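PDB 3U4T: TPR repeat-containing protein from Cytophaga hutchinsonii, which is of unknown function but, as a tetratricopeptide-repeat protein, probably offers a curved helical scaffold for binding other proteins. Local coordinates for residues Phe26-Glu30 against Ile39-Arg43; Tyr53-Gln57 against Ile83-Gln89; Ile60-Phe64 against Asp76-Tyr80. The protein carries 1 engineered substitution. All coordinates share one frame; numbering follows the deposited sequence.

Interaction 1: Phe26-Glu30 against Ile39-Arg43; sequences FNKLE and IYNRR
Phe26 against Ile39, with Glu30 bonded to Arg43 beside them, makes a buried contact that is part apolar packing and part salt bridge. It joins helix 19-31 to the beginning of helix 40-49, two successive helices within the tetratricopeptide-repeat region near the N terminus, where the chain stacks helix on helix. The Phe26 ring fills the apolar part. One of its faces looks onto the carbonyl of Ile39, whose O stands 3.9 Å above the ring plane over the centre, while Phe26 CD1 lies 3.5 Å from Ile39 CB. The far end of the ring reaches helix 40-49 itself, Phe26 CZ coming to 3.7 Å from Arg42 CB. Phe7 and Ala10 of helix 6-14 also pack on this phenyl group, which thus ties three helices together. Leu29 adds a looser touch, its CD2 lying 4.1 Å from Ile39 CG2. The aliphatic part of Arg43 runs past Phe26, with Arg43 CD 3.6 Å from Phe26 CB. A bend at chi3 (73°) then turns the guanidinium toward Glu30. There NH1 and NH2 close end-on around a single oxygen, NH2 at 2.8 Å from Glu30 OE1 on its syn side and NH1 on its anti side. Both nitrogens reach that oxygen from the same face of the carboxylate, 28° out of its plane, whereas OE1 lies close to the guanidinium plane. Arg43 NE is taken by Asp59 in a second salt bridge, and two acids around one buried guanidinium would probably favour its positive charge. The extended Glu30 side chain is shared with Tyr40: the tyrosine hydroxyl donates a weak hydrogen bond of 3.1 Å to Glu30 OE2, the carboxylate plane standing 79° from the ring, with OE2 at the ring's edge.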
loop_
_atom_site.group_PDB
_atom_site.type_symbol
_atom_site.label_atom_id
_atom_site.label_comp_id
_atom_site.label_asym_id
_atom_site.label_seq_id
_atom_site.Cartn_x
_atom_site.Cartn_y
_atom_site.Cartn_z
ATOM N N PHE A 26 4.506 -6.659 -31.224
ATOM C CA PHE A 26 5.306 -7.749 -30.691
ATOM C C PHE A 26 4.805 -9.065 -31.279
ATOM O O PHE A 26 5.603 -9.943 -31.601
ATOM C CB PHE A 26 5.221 -7.800 -29.154
ATOM C CG PHE A 26 6.072 -6.761 -28.445
ATOM C CD1 PHE A 26 7.402 -6.567 -28.801
ATOM C CD2 PHE A 26 5.547 -6.012 -27.393
ATOM C CE1 PHE A 26 8.191 -5.651 -28.121
ATOM C CE2 PHE A 26 6.330 -5.094 -26.707
ATOM C CZ PHE A 26 7.651 -4.914 -27.071
ATOM N N ASN A 27 3.483 -9.184 -31.425
ATOM C CA ASN A 27 2.846 -10.392 -31.959
ATOM C C ASN A 27 3.220 -10.696 -33.413
ATOM O O ASN A 27 3.290 -11.861 -33.817
ATOM C CB ASN A 27 1.323 -10.278 -31.831
ATOM C CG ASN A 27 0.797 -10.819 -30.507
ATOM O OD1 ASN A 27 0.648 -12.030 -30.329
ATOM N ND2 ASN A 27 0.515 -9.921 -29.571
ATOM N N LYS A 28 3.445 -9.654 -34.204
ATOM C CA LYS A 28 3.827 -9.860 -35.594
ATOM C C LYS A 28 5.317 -10.162 -35.576
ATOM O O LYS A 28 5.800 -11.051 -36.285
ATOM C CB LYS A 28 3.547 -8.608 -36.426
ATOM C CG LYS A 28 3.898 -8.774 -37.898
ATOM C CD LYS A 28 3.229 -7.718 -38.760
ATOM C CE LYS A 28 3.452 -8.000 -40.238
ATOM N NZ LYS A 28 2.255 -7.645 -41.049
ATOM N N LEU A 29 6.029 -9.419 -34.734
ATOM C CA LEU A 29 7.464 -9.577 -34.562
ATOM C C LEU A 29 7.801 -11.042 -34.271
ATOM O O LEU A 29 8.794 -11.569 -34.778
ATOM C CB LEU A 29 7.936 -8.686 -33.413
ATOM C CG LEU A 29 9.023 -7.654 -33.716
ATOM C CD1 LEU A 29 8.722 -6.917 -35.012
ATOM C CD2 LEU A 29 9.117 -6.684 -32.558
ATOM N N GLU A 30 6.974 -11.698 -33.456
ATOM C CA GLU A 30 7.196 -13.104 -33.131
ATOM C C GLU A 30 6.808 -14.001 -34.312
ATOM O O GLU A 30 7.484 -14.993 -34.594
ATOM C CB GLU A 30 6.394 -13.507 -31.879
ATOM C CG GLU A 30 6.193 -15.022 -31.731
ATOM C CD GLU A 30 5.622 -15.438 -30.386
ATOM O OE1 GLU A 30 4.712 -14.754 -29.864
ATOM O OE2 GLU A 30 6.083 -16.467 -29.857
ATOM N N ILE A 39 11.374 -9.147 -26.531
ATOM C CA ILE A 39 10.039 -8.747 -26.933
ATOM C C ILE A 39 9.104 -9.421 -25.935
ATOM O O ILE A 39 8.025 -8.922 -25.639
ATOM C CB ILE A 39 9.673 -9.206 -28.383
ATOM C CG1 ILE A 39 9.488 -10.726 -28.458
ATOM C CG2 ILE A 39 10.743 -8.745 -29.344
ATOM C CD1 ILE A 39 8.963 -11.205 -29.807
ATOM N N TYR A 40 9.558 -10.539 -25.383
ATOM C CA TYR A 40 8.763 -11.316 -24.449
ATOM C C TYR A 40 8.622 -10.735 -23.048
ATOM O O TYR A 40 7.524 -10.757 -22.491
ATOM C CB TYR A 40 9.308 -12.747 -24.403
ATOM C CG TYR A 40 9.214 -13.427 -25.755
ATOM C CD1 TYR A 40 7.990 -13.890 -26.238
ATOM C CD2 TYR A 40 10.331 -13.553 -26.575
ATOM C CE1 TYR A 40 7.876 -14.461 -27.508
ATOM C CE2 TYR A 40 10.232 -14.123 -27.853
ATOM C CZ TYR A 40 9.001 -14.576 -28.311
ATOM O OH TYR A 40 8.896 -15.155 -29.562
ATOM N N ASN A 41 9.691 -10.202 -22.465
ATOM C CA ASN A 41 9.539 -9.654 -21.120
ATOM C C ASN A 41 8.706 -8.379 -21.151
ATOM O O ASN A 41 8.064 -8.031 -20.166
ATOM C CB ASN A 41 10.901 -9.397 -20.453
ATOM C CG ASN A 41 11.722 -8.335 -21.162
ATOM O OD1 ASN A 41 11.668 -8.197 -22.381
ATOM N ND2 ASN A 41 12.512 -7.601 -20.400
ATOM N N ARG A 42 8.702 -7.696 -22.290
ATOM C CA ARG A 42 7.940 -6.464 -22.441
ATOM C C ARG A 42 6.476 -6.777 -22.712
ATOM O O ARG A 42 5.581 -6.118 -22.181
ATOM C CB ARG A 42 8.525 -5.619 -23.577
ATOM C CG ARG A 42 9.876 -5.004 -23.237
ATOM C CD ARG A 42 10.416 -4.145 -24.375
ATOM N NE ARG A 42 11.647 -3.452 -24.001
ATOM C CZ ARG A 42 12.794 -4.054 -23.698
ATOM N NH1 ARG A 42 12.886 -5.377 -23.724
ATOM N NH2 ARG A 42 13.851 -3.326 -23.366
ATOM N N ARG A 43 6.232 -7.796 -23.532
ATOM C CA ARG A 43 4.864 -8.171 -23.846
ATOM C C ARG A 43 4.256 -8.739 -22.576
ATOM O O ARG A 43 3.077 -8.541 -22.296
ATOM C CB ARG A 43 4.834 -9.213 -24.969
ATOM C CG ARG A 43 3.477 -9.348 -25.661
ATOM C CD ARG A 43 3.585 -10.160 -26.952
ATOM N NE ARG A 43 3.785 -11.587 -26.710
ATOM C CZ ARG A 43 3.947 -12.494 -27.670
ATOM N NH1 ARG A 43 3.941 -12.130 -28.949
ATOM N NH2 ARG A 43 4.087 -13.772 -27.356
#

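Interaction 2: Tyr53-Gln57 against Ile83-Gln89; sequences YDLAQ and ILMKKGQ
Lys87 NZ donates to Asp54 OD1 at 2.9 Å, a salt bridge in which the nitrogen meets the oxygen from above the carboxylate plane, 36° out of it. Bends at chi2 and chi3 fold the lysine chain so that its methylenes pass beside Gln57. The backbone near Lys87 is satisfied within its own segment: Gly88, at positive phi, is the C' residue of a Schellman motif that ends helix 74-86, its N bonded to Met85 O (3.0 Å) and Gln89 N to Leu84 O. Lys86 lies over one face of Tyr53 in a CH-pi contact, CG 3.6 Å from the ring centroid; the bend at chi2 (-63°) carries the chain on along the ring, CE reaching the Tyr53 OH at 3.3 Å. An alanine in place of Tyr53 would probably open a gap beside Lys86 and set that lysine's methylenes free to turn. Deeper in, Ile83 CD1 packs on Ala56 CB at 4.0 Å, and Ile83 CG2 meets Gln57 CA. The start of helix 53-64 is thus fastened to the end of helix 74-86, with Tyr47 and Tyr48 of helix 40-49 against Ala56 and Ile83, and helix 90-103 covering Leu84.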
loop_
_atom_site.group_PDB
_atom_site.type_symbol
_atom_site.label_atom_id
_atom_site.label_comp_id
_atom_site.label_asym_id
_atom_site.label_seq_id
_atom_site.Cartn_x
_atom_site.Cartn_y
_atom_site.Cartn_z
ATOM N N TYR A 53 -3.352 -12.414 -17.108
ATOM C CA TYR A 53 -2.262 -13.066 -16.403
ATOM C C TYR A 53 -1.780 -14.391 -16.965
ATOM O O TYR A 53 -0.629 -14.760 -16.745
ATOM C CB TYR A 53 -2.631 -13.205 -14.921
ATOM C CG TYR A 53 -3.028 -11.880 -14.296
ATOM C CD1 TYR A 53 -2.169 -10.776 -14.344
ATOM C CD2 TYR A 53 -4.265 -11.724 -13.672
ATOM C CE1 TYR A 53 -2.536 -9.541 -13.783
ATOM C CE2 TYR A 53 -4.643 -10.497 -13.108
ATOM C CZ TYR A 53 -3.774 -9.411 -13.168
ATOM O OH TYR A 53 -4.139 -8.205 -12.608
ATOM N N ASP A 54 -2.642 -15.102 -17.690
ATOM C CA ASP A 54 -2.238 -16.377 -18.282
ATOM C C ASP A 54 -1.296 -16.090 -19.448
ATOM O O ASP A 54 -0.292 -16.779 -19.646
ATOM C CB ASP A 54 -3.461 -17.158 -18.772
ATOM C CG ASP A 54 -4.142 -17.940 -17.657
ATOM O OD1 ASP A 54 -4.481 -17.330 -16.623
ATOM O OD2 ASP A 54 -4.339 -19.167 -17.818
ATOM N N LEU A 55 -1.637 -15.051 -20.201
ATOM C CA LEU A 55 -0.863 -14.611 -21.352
ATOM C C LEU A 55 0.465 -14.063 -20.870
ATOM O O LEU A 55 1.510 -14.321 -21.470
ATOM C CB LEU A 55 -1.623 -13.512 -22.100
ATOM C CG LEU A 55 -2.272 -13.846 -23.445
ATOM C CD1 LEU A 55 -2.391 -15.356 -23.645
ATOM C CD2 LEU A 55 -3.625 -13.165 -23.497
ATOM N N ALA A 56 0.417 -13.300 -19.781
ATOM C CA ALA A 56 1.621 -12.718 -19.216
ATOM C C ALA A 56 2.528 -13.766 -18.555
ATOM O O ALA A 56 3.740 -13.556 -18.440
ATOM C CB ALA A 56 1.249 -11.648 -18.223
ATOM N N GLN A 57 1.958 -14.884 -18.104
ATOM C CA GLN A 57 2.795 -15.907 -17.498
ATOM C C GLN A 57 3.541 -16.614 -18.627
ATOM O O GLN A 57 4.752 -16.818 -18.547
ATOM C CB GLN A 57 1.977 -16.929 -16.699
ATOM C CG GLN A 57 2.869 -17.836 -15.837
ATOM C CD GLN A 57 2.116 -18.864 -15.005
ATOM O OE1 GLN A 57 2.692 -19.498 -14.124
ATOM N NE2 GLN A 57 0.837 -19.037 -15.285
ATOM N N ILE A 83 3.487 -11.571 -11.592
ATOM C CA ILE A 83 2.642 -12.415 -12.433
ATOM C C ILE A 83 2.254 -13.707 -11.740
ATOM O O ILE A 83 1.128 -14.168 -11.888
ATOM C CB ILE A 83 3.325 -12.729 -13.780
ATOM C CG1 ILE A 83 3.475 -11.441 -14.579
ATOM C CG2 ILE A 83 2.493 -13.703 -14.579
ATOM C CD1 ILE A 83 4.368 -11.582 -15.785
ATOM N N LEU A 84 3.180 -14.290 -10.982
ATOM C CA LEU A 84 2.895 -15.535 -10.264
ATOM C C LEU A 84 1.926 -15.260 -9.123
ATOM O O LEU A 84 0.986 -16.022 -8.886
ATOM C CB LEU A 84 4.186 -16.163 -9.713
ATOM C CG LEU A 84 5.100 -16.814 -10.765
ATOM C CD1 LEU A 84 6.466 -17.084 -10.179
ATOM C CD2 LEU A 84 4.464 -18.111 -11.285
HETATM N N MSE A 85 2.132 -14.163 -8.409
HETATM C CA MSE A 85 1.220 -13.865 -7.320
HETATM C C MSE A 85 -0.207 -13.779 -7.875
HETATM O O MSE A 85 -1.137 -14.316 -7.278
HETATM C CB MSE A 85 1.615 -12.562 -6.619
HETATM C CG MSE A 85 0.885 -12.333 -5.301
HETATM SE SE MSE A 85 1.278 -13.665 -3.971
HETATM C CE MSE A 85 2.922 -12.855 -3.277
ATOM N N LYS A 86 -0.389 -13.133 -9.024
ATOM C CA LYS A 86 -1.733 -13.030 -9.604
ATOM C C LYS A 86 -2.317 -14.385 -9.988
ATOM O O LYS A 86 -3.532 -14.557 -10.004
ATOM C CB LYS A 86 -1.733 -12.124 -10.843
ATOM C CG LYS A 86 -1.654 -10.630 -10.554
ATOM C CD LYS A 86 -2.863 -10.168 -9.773
ATOM C CE LYS A 86 -2.903 -8.655 -9.636
ATOM N NZ LYS A 86 -1.781 -8.126 -8.819
ATOM N N LYS A 87 -1.451 -15.342 -10.308
ATOM C CA LYS A 87 -1.889 -16.682 -10.705
ATOM C C LYS A 87 -2.018 -17.633 -9.512
ATOM O O LYS A 87 -2.259 -18.835 -9.665
ATOM C CB LYS A 87 -0.920 -17.250 -11.741
ATOM C CG LYS A 87 -1.014 -16.547 -13.079
ATOM C CD LYS A 87 -1.943 -17.317 -14.007
ATOM C CE LYS A 87 -3.280 -17.607 -13.357
ATOM N NZ LYS A 87 -4.003 -18.673 -14.097
ATOM N N GLY A 88 -1.835 -17.074 -8.321
ATOM C CA GLY A 88 -1.972 -17.845 -7.106
ATOM C C GLY A 88 -0.783 -18.677 -6.703
ATOM O O GLY A 88 -0.899 -19.491 -5.801
ATOM N N GLN A 89 0.364 -18.484 -7.341
ATOM C CA GLN A 89 1.532 -19.274 -6.981
ATOM C C GLN A 89 2.461 -18.507 -6.059
ATOM O O GLN A 89 3.623 -18.220 -6.363
ATOM C CB GLN A 89 2.223 -19.750 -8.251
ATOM C CG GLN A 89 1.206 -20.453 -9.153
ATOM C CD GLN A 89 1.830 -21.330 -10.202
ATOM O OE1 GLN A 89 2.562 -20.864 -11.074
ATOM N NE2 GLN A 89 1.538 -22.617 -10.126
#

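Interaction 3: Ile60-Phe64 against Asp76-Tyr80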
loop_
_atom_site.group_PDB
_atom_site.type_symbol
_atom_site.label_atom_id
_atom_site.label_comp_id
_atom_site.label_asym_id
_atom_site.label_seq_id
_atom_site.Cartn_x
_atom_site.Cartn_y
_atom_site.Cartn_z
ATOM N N ILE A 60 6.422 -14.267 -19.781
ATOM C CA ILE A 60 7.575 -14.098 -18.918
ATOM C C ILE A 60 8.373 -15.397 -18.851
ATOM O O ILE A 60 9.572 -15.382 -18.574
ATOM C CB ILE A 60 7.165 -13.659 -17.500
ATOM C CG1 ILE A 60 8.390 -13.133 -16.762
ATOM C CG2 ILE A 60 6.543 -14.811 -16.752
ATOM C CD1 ILE A 60 8.984 -11.897 -17.405
ATOM N N GLU A 61 7.715 -16.524 -19.124
ATOM C CA GLU A 61 8.406 -17.806 -19.081
ATOM C C GLU A 61 9.118 -18.066 -20.403
ATOM O O GLU A 61 10.170 -18.698 -20.441
ATOM C CB GLU A 61 7.418 -18.930 -18.729
ATOM C CG GLU A 61 6.774 -18.714 -17.350
ATOM C CD GLU A 61 5.882 -19.856 -16.886
ATOM O OE1 GLU A 61 5.083 -20.370 -17.700
ATOM O OE2 GLU A 61 5.968 -20.224 -15.693
ATOM N N THR A 62 8.551 -17.570 -21.494
ATOM C CA THR A 62 9.180 -17.728 -22.788
ATOM C C THR A 62 10.428 -16.857 -22.680
ATOM O O THR A 62 11.523 -17.245 -23.089
ATOM C CB THR A 62 8.266 -17.210 -23.912
ATOM O OG1 THR A 62 7.165 -18.110 -24.080
ATOM C CG2 THR A 62 9.036 -17.095 -25.222
ATOM N N TYR A 63 10.263 -15.668 -22.115
ATOM C CA TYR A 63 11.395 -14.780 -21.924
ATOM C C TYR A 63 12.561 -15.496 -21.212
ATOM O O TYR A 63 13.674 -15.531 -21.733
ATOM C CB TYR A 63 10.966 -13.577 -21.094
ATOM C CG TYR A 63 12.109 -12.681 -20.691
ATOM C CD1 TYR A 63 12.775 -11.908 -21.637
ATOM C CD2 TYR A 63 12.503 -12.582 -19.360
ATOM C CE1 TYR A 63 13.803 -11.050 -21.268
ATOM C CE2 TYR A 63 13.532 -11.727 -18.980
ATOM C CZ TYR A 63 14.174 -10.965 -19.942
ATOM O OH TYR A 63 15.188 -10.119 -19.587
ATOM N N PHE A 64 12.299 -16.067 -20.032
ATOM C CA PHE A 64 13.347 -16.746 -19.261
ATOM C C PHE A 64 13.924 -18.029 -19.863
ATOM O O PHE A 64 14.960 -18.521 -19.414
ATOM C CB PHE A 64 12.871 -17.025 -17.830
ATOM C CG PHE A 64 12.961 -15.839 -16.931
ATOM C CD1 PHE A 64 14.183 -15.223 -16.707
ATOM C CD2 PHE A 64 11.820 -15.293 -16.353
ATOM C CE1 PHE A 64 14.274 -14.067 -15.905
ATOM C CE2 PHE A 64 11.894 -14.143 -15.551
ATOM C CZ PHE A 64 13.125 -13.527 -15.332
ATOM N N ASP A 76 12.858 -7.988 -14.373
ATOM C CA ASP A 76 12.256 -9.189 -14.938
ATOM C C ASP A 76 11.810 -10.158 -13.853
ATOM O O ASP A 76 10.718 -10.733 -13.940
ATOM C CB ASP A 76 13.245 -9.870 -15.876
ATOM C CG ASP A 76 13.823 -8.912 -16.873
ATOM O OD1 ASP A 76 13.022 -8.187 -17.516
ATOM O OD2 ASP A 76 15.068 -8.886 -17.013
ATOM N N PHE A 77 12.648 -10.348 -12.834
ATOM C CA PHE A 77 12.290 -11.255 -11.739
ATOM C C PHE A 77 11.091 -10.670 -10.988
ATOM O O PHE A 77 10.160 -11.396 -10.603
ATOM C CB PHE A 77 13.473 -11.436 -10.788
ATOM C CG PHE A 77 14.595 -12.231 -11.369
ATOM C CD1 PHE A 77 14.617 -13.621 -11.246
ATOM C CD2 PHE A 77 15.605 -11.603 -12.092
ATOM C CE1 PHE A 77 15.638 -14.376 -11.835
ATOM C CE2 PHE A 77 16.631 -12.346 -12.687
ATOM C CZ PHE A 77 16.644 -13.732 -12.560
ATOM N N GLU A 78 11.115 -9.353 -10.794
ATOM C CA GLU A 78 10.027 -8.663 -10.105
ATOM C C GLU A 78 8.685 -8.961 -10.767
ATOM O O GLU A 78 7.743 -9.388 -10.102
ATOM C CB GLU A 78 10.283 -7.158 -10.097
ATOM C CG GLU A 78 9.071 -6.317 -9.785
ATOM C CD GLU A 78 9.391 -4.839 -9.794
ATOM O OE1 GLU A 78 10.219 -4.404 -10.627
ATOM O OE2 GLU A 78 8.806 -4.108 -8.976
ATOM N N TYR A 79 8.603 -8.749 -12.079
ATOM C CA TYR A 79 7.368 -9.012 -12.799
ATOM C C TYR A 79 7.026 -10.494 -12.872
ATOM O O TYR A 79 5.862 -10.858 -13.011
ATOM C CB TYR A 79 7.420 -8.403 -14.199
ATOM C CG TYR A 79 7.100 -6.926 -14.171
ATOM C CD1 TYR A 79 8.106 -5.974 -14.031
ATOM C CD2 TYR A 79 5.777 -6.493 -14.141
ATOM C CE1 TYR A 79 7.801 -4.636 -13.850
ATOM C CE2 TYR A 79 5.461 -5.162 -13.960
ATOM C CZ TYR A 79 6.470 -4.241 -13.810
ATOM O OH TYR A 79 6.134 -2.934 -13.584
ATOM N N TYR A 80 8.032 -11.352 -12.765
ATOM C CA TYR A 80 7.763 -12.779 -12.797
ATOM C C TYR A 80 6.945 -13.057 -11.548
ATOM O O TYR A 80 5.906 -13.717 -11.610
ATOM C CB TYR A 80 9.059 -13.589 -12.770
ATOM C CG TYR A 80 8.855 -15.063 -13.048
ATOM C CD1 TYR A 80 7.644 -15.537 -13.556
ATOM C CD2 TYR A 80 9.884 -15.981 -12.840
ATOM C CE1 TYR A 80 7.464 -16.897 -13.853
ATOM C CE2 TYR A 80 9.715 -17.334 -13.131
ATOM C CZ TYR A 80 8.503 -17.782 -13.635
ATOM O OH TYR A 80 8.315 -19.114 -13.891
#
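Two tyrosine-carboxylate bonds span this contact in opposite directions, each helix giving one hydroxyl and one acid. Tyr80 OH donates to Glu61 OE2 at 3.2 Å, meeting the lone pair that faces away from the other oxygen, with ring and carboxylate planes steeply inclined. Coming the other way, Tyr63 OH makes a weak bond of 2.9 Å to Asp76 OD2. That aspartate is buried and well supplied: OD2 also accepts from the backbone N of Lys73, and OD1 from Asn41 of helix 40-49, so that both oxygens are engaged. Between the two bonds lies Phe64, clustered with Phe77 and Tyr80. Its CE2 approaches Tyr80 CD2 at 3.8 Å and its CE1 comes to 4.1 Å from Phe77 CZ, over a face of the Phe77 ring; both ring pairs are oblique, with planes at 37° and 45°. Phe64 CZ touches Asp76 CB at 3.7 Å, so the same aspartate that bonds Tyr63 through its carboxylate offers its methylene to the phenyl ring.

Helices 53-64 and 74-86 run roughly antiparallel, their short segments crossing at -143° with axes 10.8 Å apart, in the stacked-helix packing of a tetratricopeptide-repeat array. Phe77 also lies on Ala99 and Ala100 of helix 90-103, which continues the stack, and Gln96 of that helix touches both Phe77 and Tyr80. On helix 53-64, Ile60 CG2 packs 3.5 Å from Tyr80 CD1. Tyr80 turns its CG opposite the backbone N, and the side chain reaches across helix 53-64, past Ile60 to Glu61, whose CG lies beside the phenol. The first torsion of Tyr63, also trans, carries that ring over to the aspartate, where Tyr63 CE2 lies 3.6 Å from Asp76 CB.

From the N terminus, interaction 1 comes first, closing the short loop between helices 19-31 and 40-49; it is complete before the other two open. Interaction 2 then joins the start of helix 53-64 to the end of helix 74-86, and interaction 3, lying within that loop, ties the later part of helix 53-64 to the early part of helix 74-86. These two share both helices and meet where Ile83 CD1 packs on Ile60 CB. Interactions 1 and 3 also touch, about 13 Å between centres, Tyr40 and Asn41 packing on Tyr63. Interactions 1 and 2 do not touch. Together they link four successive helices from 19-31 to 74-86.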